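Long-range contacts in tetraacyldisaccharide 4'-kinase (PDB 4ITM), which probably transfers the gamma-phosphate of ATP to the 4'-position of a tetraacyldisaccharide 1-phosphate, the last step of lipid IVA biosynthesis: residues V67-R72 with V111-S116; Y187-P192 with M204-C209; G272-T277 with N290-N295. All coordinates share one frame; numbering follows the deposited sequence.

Contact 1: V67-R72 with V111-S116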
loop_
_atom_site.group_PDB
_atom_site.type_symbol
_atom_site.label_atom_id
_atom_site.label_comp_id
_atom_site.label_asym_id
_atom_site.label_seq_id
_atom_site.Cartn_x
_atom_site.Cartn_y
_atom_site.Cartn_z
ATOM N N VAL A 67 -14.002 1.130 -9.516
ATOM C CA VAL A 67 -12.757 1.673 -8.953
ATOM C C VAL A 67 -11.521 1.265 -9.755
ATOM O O VAL A 67 -11.397 0.127 -10.201
ATOM C CB VAL A 67 -12.579 1.240 -7.482
ATOM C CG1 VAL A 67 -11.233 1.741 -6.928
ATOM C CG2 VAL A 67 -13.771 1.721 -6.624
ATOM N N CYS A 68 -10.608 2.209 -9.950
ATOM C CA CYS A 68 -9.337 1.903 -10.578
ATOM C C CYS A 68 -8.191 2.491 -9.763
ATOM O O CYS A 68 -8.191 3.690 -9.463
ATOM C CB CYS A 68 -9.313 2.451 -12.004
ATOM S SG CYS A 68 -7.857 1.989 -12.941
ATOM N N ILE A 69 -7.231 1.646 -9.392
ATOM C CA ILE A 69 -6.032 2.100 -8.686
ATOM C C ILE A 69 -5.012 2.577 -9.700
ATOM O O ILE A 69 -4.752 1.892 -10.689
ATOM C CB ILE A 69 -5.359 0.971 -7.858
ATOM C CG1 ILE A 69 -6.345 0.284 -6.899
ATOM C CG2 ILE A 69 -4.085 1.481 -7.130
ATOM C CD1 ILE A 69 -7.288 1.197 -6.195
ATOM N N LEU A 70 -4.433 3.753 -9.458
ATOM C CA LEU A 70 -3.334 4.239 -10.285
ATOM C C LEU A 70 -2.057 4.101 -9.478
ATOM O O LEU A 70 -1.817 4.849 -8.518
ATOM C CB LEU A 70 -3.553 5.700 -10.739
ATOM C CG LEU A 70 -4.802 5.931 -11.599
ATOM C CD1 LEU A 70 -4.979 7.411 -11.987
ATOM C CD2 LEU A 70 -4.796 5.036 -12.847
ATOM N N SER A 71 -1.251 3.122 -9.869
ATOM C CA SER A 71 -0.011 2.837 -9.167
ATOM C C SER A 71 1.188 3.230 -10.011
ATOM O O SER A 71 1.132 3.210 -11.241
ATOM C CB SER A 71 0.080 1.354 -8.799
ATOM O OG SER A 71 1.402 1.026 -8.400
ATOM N N ARG A 72 2.272 3.590 -9.336
ATOM C CA ARG A 72 3.501 3.992 -9.997
ATOM C C ARG A 72 4.093 2.820 -10.768
ATOM O O ARG A 72 4.624 2.994 -11.869
ATOM C CB ARG A 72 4.512 4.486 -8.963
ATOM C CG ARG A 72 5.805 5.008 -9.566
ATOM C CD ARG A 72 6.679 5.646 -8.515
ATOM N NE ARG A 72 7.763 6.417 -9.115
ATOM C CZ ARG A 72 8.701 7.062 -8.423
ATOM N NH1 ARG A 72 9.643 7.740 -9.059
ATOM N NH2 ARG A 72 8.696 7.032 -7.096
ATOM N N VAL A 111 -11.535 -4.363 -8.189
ATOM C CA VAL A 111 -11.053 -3.095 -8.737
ATOM C C VAL A 111 -10.059 -3.292 -9.877
ATOM O O VAL A 111 -9.411 -4.332 -9.980
ATOM C CB VAL A 111 -10.381 -2.208 -7.650
ATOM C CG1 VAL A 111 -11.160 -2.267 -6.355
ATOM C CG2 VAL A 111 -8.954 -2.639 -7.415
ATOM N N SER A 112 -9.929 -2.280 -10.727
ATOM C CA SER A 112 -8.890 -2.292 -11.750
ATOM C C SER A 112 -7.611 -1.717 -11.183
ATOM O O SER A 112 -7.633 -0.964 -10.205
ATOM C CB SER A 112 -9.314 -1.481 -12.977
ATOM O OG SER A 112 -10.393 -2.102 -13.648
ATOM N N VAL A 113 -6.491 -2.081 -11.798
ATOM C CA VAL A 113 -5.203 -1.517 -11.420
ATOM C C VAL A 113 -4.415 -1.144 -12.673
ATOM O O VAL A 113 -4.246 -1.975 -13.571
ATOM C CB VAL A 113 -4.363 -2.506 -10.581
ATOM C CG1 VAL A 113 -3.013 -1.884 -10.214
ATOM C CG2 VAL A 113 -5.105 -2.897 -9.321
ATOM N N VAL A 114 -3.947 0.102 -12.729
ATOM C CA VAL A 114 -3.106 0.575 -13.827
ATOM C C VAL A 114 -1.731 1.038 -13.324
ATOM O O VAL A 114 -1.635 1.828 -12.379
ATOM C CB VAL A 114 -3.765 1.738 -14.590
ATOM C CG1 VAL A 114 -2.752 2.396 -15.537
ATOM C CG2 VAL A 114 -4.996 1.256 -15.346
ATOM N N ALA A 115 -0.672 0.552 -13.959
ATOM C CA ALA A 115 0.678 0.939 -13.573
ATOM C C ALA A 115 1.250 1.981 -14.527
ATOM O O ALA A 115 1.381 1.744 -15.729
ATOM C CB ALA A 115 1.591 -0.282 -13.511
ATOM N N SER A 116 1.623 3.132 -13.987
ATOM C CA SER A 116 2.097 4.211 -14.841
ATOM C C SER A 116 2.825 5.227 -13.990
ATOM O O SER A 116 2.251 5.751 -13.026
ATOM C CB SER A 116 0.901 4.885 -15.507
ATOM O OG SER A 116 1.284 5.618 -16.643
#
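Ser112 N donates to Val67 O at 2.9 Å, the first of five backbone hydrogen bonds that sew the two strands together in parallel. Ile69 turns its own amide to Ser112 O and its carbonyl to the amide of Val114; the second of these, Val114 N to Ile69 O at 2.8 Å, is close to straight at the hydrogen (175°). Ser71 repeats the pattern, giving its N-H to Val114 O and receiving Ser116 N at its carbonyl, where the CA of Ala115 adds a CH...O contact of 3.3 Å to Ser71 O. Cys68 and Leu70 send their backbone bonds the other way, to strand 134-137, while Val113 bonds back to Val84 and Ser85. Strand 67-71 therefore lies between two parallel neighbours, as expected in the core of a P-loop NTPase, and Ser71, at its C-terminal end, lies near Lys51, a predicted ATP-binding residue. Small and beta-branched residues suit strands covered by helices on both faces. On the side of helix 119-129, the thiol of Cys68 is swung anti to its backbone N (chi1 -174°), which carries SG along the strand to 3.8 Å from Val114 CG2. Leu70 and Val114 run side by side on this face, with Leu70 CD2 against Val114 CB at 3.9 Å. The face toward helix 99-107 holds Ile69, whose CB meets Val113 CG2 at 4.1 Å and whose side chain crosses that of Val111 obliquely, CG1 nearest to Val111 CG2. At the start of the pairing Val67 and Val111 point the same way, Val67 CB resting on Val111 CG1 at 3.9 Å. Ser112 OG, buried, is satisfied by the amide of Tyr87.

Contact 2: Y187-P192 with M204-C209; sequences YQEVEP and MFREFC. With ATP (adenosine-5'-triphosphate), chain B.
Arg206, on strand 201-212, wraps its side chain round the carboxylate of Glu189, which reaches it from a short loop with helical backbone angles. Arg206 CB already lies 3.5 Å from Glu189 OE1, and bends at chi2 and chi3 (69° and 59°) keep CD beside the same oxygen, at 3.7 Å from Glu189 OE1. NE then donates to it, Arg206 NE to Glu189 OE1 at 2.8 Å on the syn side, while the backbone Arg206 N takes its anti lone pair at 2.7 Å. Arg206 NH2 donates to Glu189 OE2 at 3.0 Å, completing a side-on, two-nitrogen salt bridge. It is not flat, for the carboxylate and guanidinium planes stand 50° apart. Met204 CE lies over one face of the guanidinium, offset toward its rim. At the tip, Arg206 NH1 donates to ATP O2A at 3.0 Å, in the guanidinium plane, and also bonds Ser53. Beside the bridge, Gln188 CG lies over one face of the Phe205 ring, offset toward its rim, and Gln188 CB comes 3.6 Å from Phe205 CE2. Tyr187 OH hydrogen-bonds to ATP O1B; their separation, 2.5 Å, is unusually short and its exact value doubtful. Arginine suits its position because one flat cation can serve a carboxylate and a phosphate at once. Glu189 is thus a second-shell residue that fixes the rotation of Arg206, whose charge probably offsets that of the alpha-phosphate, while Tyr187 reaches the beta-phosphate directly.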
loop_
_atom_site.group_PDB
_atom_site.type_symbol
_atom_site.label_atom_id
_atom_site.label_comp_id
_atom_site.label_asym_id
_atom_site.label_seq_id
_atom_site.Cartn_x
_atom_site.Cartn_y
_atom_site.Cartn_z
ATOM N N TYR A 187 -0.089 2.290 12.156
ATOM C CA TYR A 187 0.744 1.522 13.076
ATOM C C TYR A 187 0.253 1.633 14.532
ATOM O O TYR A 187 1.041 1.630 15.466
ATOM C CB TYR A 187 2.220 1.907 12.927
ATOM C CG TYR A 187 2.880 1.277 11.716
ATOM C CD1 TYR A 187 2.401 1.519 10.425
ATOM C CD2 TYR A 187 3.974 0.430 11.863
ATOM C CE1 TYR A 187 2.999 0.925 9.309
ATOM C CE2 TYR A 187 4.583 -0.162 10.764
ATOM C CZ TYR A 187 4.098 0.090 9.494
ATOM O OH TYR A 187 4.715 -0.502 8.420
ATOM N N GLN A 188 -1.064 1.713 14.707
ATOM C CA GLN A 188 -1.669 1.829 16.032
ATOM C C GLN A 188 -1.421 0.580 16.875
ATOM O O GLN A 188 -1.207 0.671 18.079
ATOM C CB GLN A 188 -3.176 2.067 15.915
ATOM C CG GLN A 188 -3.560 3.407 15.273
ATOM C CD GLN A 188 -3.228 4.583 16.173
ATOM O OE1 GLN A 188 -3.057 4.418 17.377
ATOM N NE2 GLN A 188 -3.120 5.775 15.589
ATOM N N GLU A 189 -1.451 -0.583 16.227
ATOM C CA GLU A 189 -1.305 -1.859 16.914
ATOM C C GLU A 189 0.015 -1.923 17.701
ATOM O O GLU A 189 0.030 -2.299 18.872
ATOM C CB GLU A 189 -1.414 -3.029 15.914
ATOM C CG GLU A 189 -2.682 -3.029 15.039
ATOM C CD GLU A 189 -2.533 -2.236 13.734
ATOM O OE1 GLU A 189 -3.544 -2.081 13.018
ATOM O OE2 GLU A 189 -1.414 -1.777 13.417
ATOM N N VAL A 190 1.111 -1.537 17.056
ATOM C CA VAL A 190 2.432 -1.582 17.689
ATOM C C VAL A 190 2.803 -0.266 18.398
ATOM O O VAL A 190 3.357 -0.280 19.488
ATOM C CB VAL A 190 3.525 -1.953 16.657
ATOM C CG1 VAL A 190 4.912 -1.841 17.264
ATOM C CG2 VAL A 190 3.290 -3.354 16.133
ATOM N N GLU A 191 2.492 0.867 17.771
ATOM C CA GLU A 191 2.795 2.182 18.342
ATOM C C GLU A 191 1.571 3.092 18.316
ATOM O O GLU A 191 1.501 4.007 17.496
ATOM C CB GLU A 191 3.909 2.868 17.552
ATOM C CG GLU A 191 5.318 2.501 17.961
ATOM C CD GLU A 191 6.254 3.698 17.890
ATOM O OE1 GLU A 191 6.646 4.093 16.769
ATOM O OE2 GLU A 191 6.583 4.254 18.961
ATOM N N PRO A 192 0.607 2.852 19.218
ATOM C CA PRO A 192 -0.577 3.714 19.232
ATOM C C PRO A 192 -0.179 5.148 19.570
ATOM O O PRO A 192 0.775 5.354 20.313
ATOM C CB PRO A 192 -1.439 3.109 20.346
ATOM C CG PRO A 192 -0.453 2.391 21.249
ATOM C CD PRO A 192 0.613 1.873 20.327
ATOM N N MET A 204 -6.385 4.064 12.174
ATOM C CA MET A 204 -6.576 2.814 11.457
ATOM C C MET A 204 -6.159 1.614 12.326
ATOM O O MET A 204 -5.120 1.653 12.998
ATOM C CB MET A 204 -5.754 2.827 10.162
ATOM C CG MET A 204 -5.898 1.556 9.339
ATOM S SD MET A 204 -5.107 1.619 7.723
ATOM C CE MET A 204 -3.443 1.117 8.146
ATOM N N PHE A 205 -6.971 0.557 12.306
ATOM C CA PHE A 205 -6.647 -0.697 12.998
ATOM C C PHE A 205 -6.817 -1.890 12.075
ATOM O O PHE A 205 -7.695 -1.895 11.201
ATOM C CB PHE A 205 -7.526 -0.920 14.241
ATOM C CG PHE A 205 -7.355 0.125 15.298
ATOM C CD1 PHE A 205 -8.073 1.317 15.237
ATOM C CD2 PHE A 205 -6.467 -0.068 16.344
ATOM C CE1 PHE A 205 -7.920 2.290 16.211
ATOM C CE2 PHE A 205 -6.297 0.905 17.323
ATOM C CZ PHE A 205 -7.027 2.087 17.255
ATOM N N ARG A 206 -5.977 -2.898 12.279
ATOM C CA ARG A 206 -6.120 -4.157 11.569
ATOM C C ARG A 206 -6.502 -5.241 12.564
ATOM O O ARG A 206 -6.059 -5.219 13.710
ATOM C CB ARG A 206 -4.819 -4.546 10.853
ATOM C CG ARG A 206 -4.674 -3.998 9.434
ATOM C CD ARG A 206 -4.474 -2.481 9.425
ATOM N NE ARG A 206 -3.284 -2.095 10.183
ATOM C CZ ARG A 206 -2.041 -2.152 9.710
ATOM N NH1 ARG A 206 -1.803 -2.579 8.470
ATOM N NH2 ARG A 206 -1.031 -1.775 10.478
ATOM N N GLU A 207 -7.328 -6.191 12.124
ATOM C CA GLU A 207 -7.684 -7.331 12.956
ATOM C C GLU A 207 -7.693 -8.611 12.124
ATOM O O GLU A 207 -8.189 -8.635 10.994
ATOM C CB GLU A 207 -9.053 -7.127 13.609
ATOM C CG GLU A 207 -9.115 -5.972 14.589
ATOM C CD GLU A 207 -10.529 -5.677 15.060
ATOM O OE1 GLU A 207 -11.488 -6.209 14.461
ATOM O OE2 GLU A 207 -10.679 -4.910 16.033
ATOM N N PHE A 208 -7.152 -9.677 12.697
ATOM C CA PHE A 208 -7.080 -10.950 12.002
ATOM C C PHE A 208 -8.464 -11.462 11.610
ATOM O O PHE A 208 -9.380 -11.498 12.422
ATOM C CB PHE A 208 -6.344 -11.986 12.847
ATOM C CG PHE A 208 -6.163 -13.292 12.150
ATOM C CD1 PHE A 208 -5.345 -13.383 11.038
ATOM C CD2 PHE A 208 -6.825 -14.427 12.591
ATOM C CE1 PHE A 208 -5.182 -14.585 10.376
ATOM C CE2 PHE A 208 -6.664 -15.638 11.934
ATOM C CZ PHE A 208 -5.839 -15.718 10.823
ATOM N N CYS A 209 -8.621 -11.819 10.342
ATOM C CA CYS A 209 -9.892 -12.340 9.865
ATOM C C CYS A 209 -9.818 -13.804 9.417
ATOM O O CYS A 209 -10.579 -14.640 9.894
ATOM C CB CYS A 209 -10.416 -11.456 8.729
ATOM S SG CYS A 209 -11.505 -12.273 7.544
HETATM P PG ATP B . 2.725 -1.393 2.708
HETATM O O1G ATP B . 3.469 -0.088 2.736
HETATM O O2G ATP B . 1.302 -1.338 2.217
HETATM O O3G ATP B . 3.513 -2.541 2.117
HETATM P PB ATP B . 3.620 -1.700 5.422
HETATM O O1B ATP B . 3.414 -0.444 6.239
HETATM O O2B ATP B . 4.989 -1.970 4.866
HETATM O O3B ATP B . 2.527 -1.838 4.247
HETATM P PA ATP B . 1.825 -3.391 6.977
HETATM O O1A ATP B . 2.276 -3.728 8.375
HETATM O O2A ATP B . 0.707 -2.402 6.802
HETATM O O3A ATP B . 3.229 -2.978 6.302
HETATM O "O5'" ATP B . 1.430 -4.767 6.218
HETATM C "C5'" ATP B . 2.471 -5.679 5.839
HETATM C "C4'" ATP B . 2.213 -6.332 4.479
HETATM O "O4'" ATP B . 1.076 -7.207 4.511
HETATM C "C3'" ATP B . 1.946 -5.314 3.379
HETATM O "O3'" ATP B . 3.172 -4.892 2.772
HETATM C "C2'" ATP B . 0.988 -6.046 2.441
HETATM O "O2'" ATP B . 1.688 -6.901 1.533
HETATM C "C1'" ATP B . 0.252 -7.008 3.354
HETATM N N9 ATP B . -1.021 -6.462 3.875
HETATM C C8 ATP B . -1.293 -5.167 4.146
HETATM N N7 ATP B . -2.537 -5.022 4.647
HETATM C C5 ATP B . -3.079 -6.262 4.711
HETATM C C6 ATP B . -4.373 -6.829 5.152
HETATM N N6 ATP B . -5.355 -6.023 5.635
HETATM N N1 ATP B . -4.531 -8.175 5.044
HETATM C C2 ATP B . -3.551 -8.981 4.576
HETATM N N3 ATP B . -2.354 -8.537 4.159
HETATM C C4 ATP B . -2.072 -7.208 4.208
HETATM O O HOH W 1 -2.677 0.845 12.299
#

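Contact 3: G272-T277 with N290-N295; sequences GEIYLT and NVFALN. With ATP (adenosine-5'-triphosphate), chain B.
Asn290 ND2 donates to Glu273 O at 2.7 Å, a bent bond (136° at the hydrogen) with the carbonyl tilted from the amide plane. Its CG sits between the backbone N and the carbonyl carbon (chi1 63°), which turns the amide toward the neighbouring segment. There it runs beside Tyr275, with ND2 of Asn290 3.6 Å from Tyr275 CE1 and the planes of amide and ring 77° apart. With an alanine in place of this asparagine, Glu273 O is likely to lose its partner and the Tyr275 ring its neighbour. The next bonds are backbone ones: Tyr275 N to Asn290 O at 2.8 Å, Phe292 N to Tyr275 O, and Thr277 N to Phe292 O, the parallel pairing of strands 275-277 and 291-300, with the short helix 279-282 between them in sequence. Apolar groups fill both faces: Ile274 CG2 meets Phe292 CD1 at 3.9 Å and Leu276 CD2 meets Phe292 CB at 3.8 Å, while on the opposite face Thr277 CG2 touches Val291 CG1. Farther out, helix 238-247 covers Leu276 and Leu294, and Glu270 N holds the hydroxyl of Tyr275. Beyond Thr277 direct strand bonding gives way to a single bridging water, which donates to Thr277 O at 2.7 Å and accepts from Leu294 N. Leu294 O then lies 3.3 Å from ATP C2, so the chemistry passes from strand pairing to the wall of the nucleotide pocket.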
loop_
_atom_site.group_PDB
_atom_site.type_symbol
_atom_site.label_atom_id
_atom_site.label_comp_id
_atom_site.label_asym_id
_atom_site.label_seq_id
_atom_site.Cartn_x
_atom_site.Cartn_y
_atom_site.Cartn_z
ATOM N N GLY A 272 1.238 -32.408 1.564
ATOM C CA GLY A 272 0.690 -32.775 2.852
ATOM C C GLY A 272 0.984 -31.799 3.971
ATOM O O GLY A 272 0.311 -31.836 4.998
ATOM N N GLU A 273 1.983 -30.937 3.792
ATOM C CA GLU A 273 2.306 -29.930 4.806
ATOM C C GLU A 273 1.567 -28.640 4.491
ATOM O O GLU A 273 1.249 -28.364 3.331
ATOM C CB GLU A 273 3.817 -29.650 4.887
ATOM C CG GLU A 273 4.692 -30.841 5.302
ATOM C CD GLU A 273 4.531 -31.257 6.770
ATOM O OE1 GLU A 273 4.076 -30.438 7.598
ATOM O OE2 GLU A 273 4.864 -32.419 7.093
ATOM N N ILE A 274 1.295 -27.855 5.526
ATOM C CA ILE A 274 0.651 -26.557 5.364
ATOM C C ILE A 274 1.679 -25.465 5.574
ATOM O O ILE A 274 2.417 -25.480 6.564
ATOM C CB ILE A 274 -0.514 -26.363 6.360
ATOM C CG1 ILE A 274 -1.602 -27.407 6.107
ATOM C CG2 ILE A 274 -1.103 -24.963 6.241
ATOM C CD1 ILE A 274 -2.714 -27.392 7.123
ATOM N N TYR A 275 1.734 -24.533 4.628
ATOM C CA TYR A 275 2.678 -23.419 4.690
ATOM C C TYR A 275 1.975 -22.090 4.895
ATOM O O TYR A 275 0.871 -21.873 4.389
ATOM C CB TYR A 275 3.528 -23.349 3.422
ATOM C CG TYR A 275 4.391 -24.569 3.216
ATOM C CD1 TYR A 275 3.856 -25.741 2.677
ATOM C CD2 TYR A 275 5.735 -24.558 3.565
ATOM C CE1 TYR A 275 4.649 -26.875 2.492
ATOM C CE2 TYR A 275 6.530 -25.681 3.388
ATOM C CZ TYR A 275 5.978 -26.836 2.847
ATOM O OH TYR A 275 6.758 -27.945 2.657
ATOM N N LEU A 276 2.618 -21.217 5.663
ATOM C CA LEU A 276 2.163 -19.842 5.826
ATOM C C LEU A 276 3.270 -18.922 5.365
ATOM O O LEU A 276 4.438 -19.141 5.676
ATOM C CB LEU A 276 1.820 -19.527 7.284
ATOM C CG LEU A 276 0.592 -20.211 7.873
ATOM C CD1 LEU A 276 0.290 -19.635 9.247
ATOM C CD2 LEU A 276 -0.593 -20.049 6.940
ATOM N N THR A 277 2.903 -17.896 4.610
ATOM C CA THR A 277 3.878 -16.912 4.176
ATOM C C THR A 277 3.194 -15.544 4.035
ATOM O O THR A 277 2.013 -15.394 4.377
ATOM C CB THR A 277 4.576 -17.369 2.872
ATOM O OG1 THR A 277 5.651 -16.480 2.550
ATOM C CG2 THR A 277 3.574 -17.452 1.707
ATOM N N ASN A 290 -1.365 -25.700 -0.825
ATOM C CA ASN A 290 -1.077 -25.860 0.597
ATOM C C ASN A 290 -0.232 -24.708 1.153
ATOM O O ASN A 290 0.442 -24.854 2.177
ATOM C CB ASN A 290 -0.409 -27.209 0.852
ATOM C CG ASN A 290 0.937 -27.337 0.150
ATOM O OD1 ASN A 290 1.194 -26.662 -0.858
ATOM N ND2 ASN A 290 1.798 -28.211 0.672
ATOM N N VAL A 291 -0.265 -23.572 0.455
ATOM C CA VAL A 291 0.429 -22.352 0.886
ATOM C C VAL A 291 -0.588 -21.234 1.086
ATOM O O VAL A 291 -1.417 -20.974 0.197
ATOM C CB VAL A 291 1.475 -21.908 -0.141
ATOM C CG1 VAL A 291 2.265 -20.720 0.382
ATOM C CG2 VAL A 291 2.408 -23.068 -0.477
ATOM N N PHE A 292 -0.536 -20.593 2.256
ATOM C CA PHE A 292 -1.525 -19.580 2.639
ATOM C C PHE A 292 -0.848 -18.333 3.206
ATOM O O PHE A 292 0.321 -18.375 3.592
ATOM C CB PHE A 292 -2.526 -20.123 3.673
ATOM C CG PHE A 292 -3.204 -21.409 3.259
ATOM C CD1 PHE A 292 -2.560 -22.633 3.410
ATOM C CD2 PHE A 292 -4.490 -21.397 2.722
ATOM C CE1 PHE A 292 -3.178 -23.823 3.025
ATOM C CE2 PHE A 292 -5.115 -22.582 2.338
ATOM C CZ PHE A 292 -4.456 -23.796 2.491
ATOM N N ALA A 293 -1.597 -17.232 3.241
ATOM C CA ALA A 293 -1.166 -15.999 3.895
ATOM C C ALA A 293 -2.254 -15.581 4.860
ATOM O O ALA A 293 -3.372 -16.085 4.789
ATOM C CB ALA A 293 -0.903 -14.898 2.873
ATOM N N LEU A 294 -1.918 -14.679 5.773
ATOM C CA LEU A 294 -2.878 -14.166 6.745
ATOM C C LEU A 294 -3.609 -12.988 6.126
ATOM O O LEU A 294 -3.002 -12.170 5.437
ATOM C CB LEU A 294 -2.165 -13.693 8.014
ATOM C CG LEU A 294 -1.203 -14.644 8.735
ATOM C CD1 LEU A 294 -0.498 -13.911 9.860
ATOM C CD2 LEU A 294 -1.942 -15.843 9.269
ATOM N N ASN A 295 -4.907 -12.908 6.381
ATOM C CA ASN A 295 -5.732 -11.820 5.900
ATOM C C ASN A 295 -6.252 -11.032 7.098
ATOM O O ASN A 295 -6.722 -11.622 8.066
ATOM C CB ASN A 295 -6.895 -12.382 5.070
ATOM C CG ASN A 295 -7.797 -11.297 4.507
ATOM O OD1 ASN A 295 -7.339 -10.352 3.859
ATOM N ND2 ASN A 295 -9.083 -11.419 4.773
HETATM P PG ATP B . 2.725 -1.393 2.708
HETATM O O1G ATP B . 3.469 -0.088 2.736
HETATM O O2G ATP B . 1.302 -1.338 2.217
HETATM O O3G ATP B . 3.513 -2.541 2.117
HETATM P PB ATP B . 3.620 -1.700 5.422
HETATM O O1B ATP B . 3.414 -0.444 6.239
HETATM O O2B ATP B . 4.989 -1.970 4.866
HETATM O O3B ATP B . 2.527 -1.838 4.247
HETATM P PA ATP B . 1.825 -3.391 6.977
HETATM O O1A ATP B . 2.276 -3.728 8.375
HETATM O O2A ATP B . 0.707 -2.402 6.802
HETATM O O3A ATP B . 3.229 -2.978 6.302
HETATM O "O5'" ATP B . 1.430 -4.767 6.218
HETATM C "C5'" ATP B . 2.471 -5.679 5.839
HETATM C "C4'" ATP B . 2.213 -6.332 4.479
HETATM O "O4'" ATP B . 1.076 -7.207 4.511
HETATM C "C3'" ATP B . 1.946 -5.314 3.379
HETATM O "O3'" ATP B . 3.172 -4.892 2.772
HETATM C "C2'" ATP B . 0.988 -6.046 2.441
HETATM O "O2'" ATP B . 1.688 -6.901 1.533
HETATM C "C1'" ATP B . 0.252 -7.008 3.354
HETATM N N9 ATP B . -1.021 -6.462 3.875
HETATM C C8 ATP B . -1.293 -5.167 4.146
HETATM N N7 ATP B . -2.537 -5.022 4.647
HETATM C C5 ATP B . -3.079 -6.262 4.711
HETATM C C6 ATP B . -4.373 -6.829 5.152
HETATM N N6 ATP B . -5.355 -6.023 5.635
HETATM N N1 ATP B . -4.531 -8.175 5.044
HETATM C C2 ATP B . -3.551 -8.981 4.576
HETATM N N3 ATP B . -2.354 -8.537 4.159
HETATM C C4 ATP B . -2.072 -7.208 4.208
HETATM O O HOH W 2 0.672 -13.686 5.955
#

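Contacts 1 and 3 are both buried parallel strand pairs held by backbone bonds, with packing that is aliphatic in contact 1 and gains aromatic rings in contact 3. Their places differ: the centre of contact 1 lies about 12 Å from that of the chain, in the nucleotide-binding core, and the centre of contact 3 about 22 Å from it. Contact 2 is only partly buried and joins a loop to a strand through charge. Contacts 2 and 3 touch, since strands 201-212 and 291-300 are antiparallel neighbours, and Phe208 packs on Leu294. Both also meet ATP, at phosphates and adenine respectively, whereas the nearest atoms of contact 1 are about 14 Å from contacts 2 and 3.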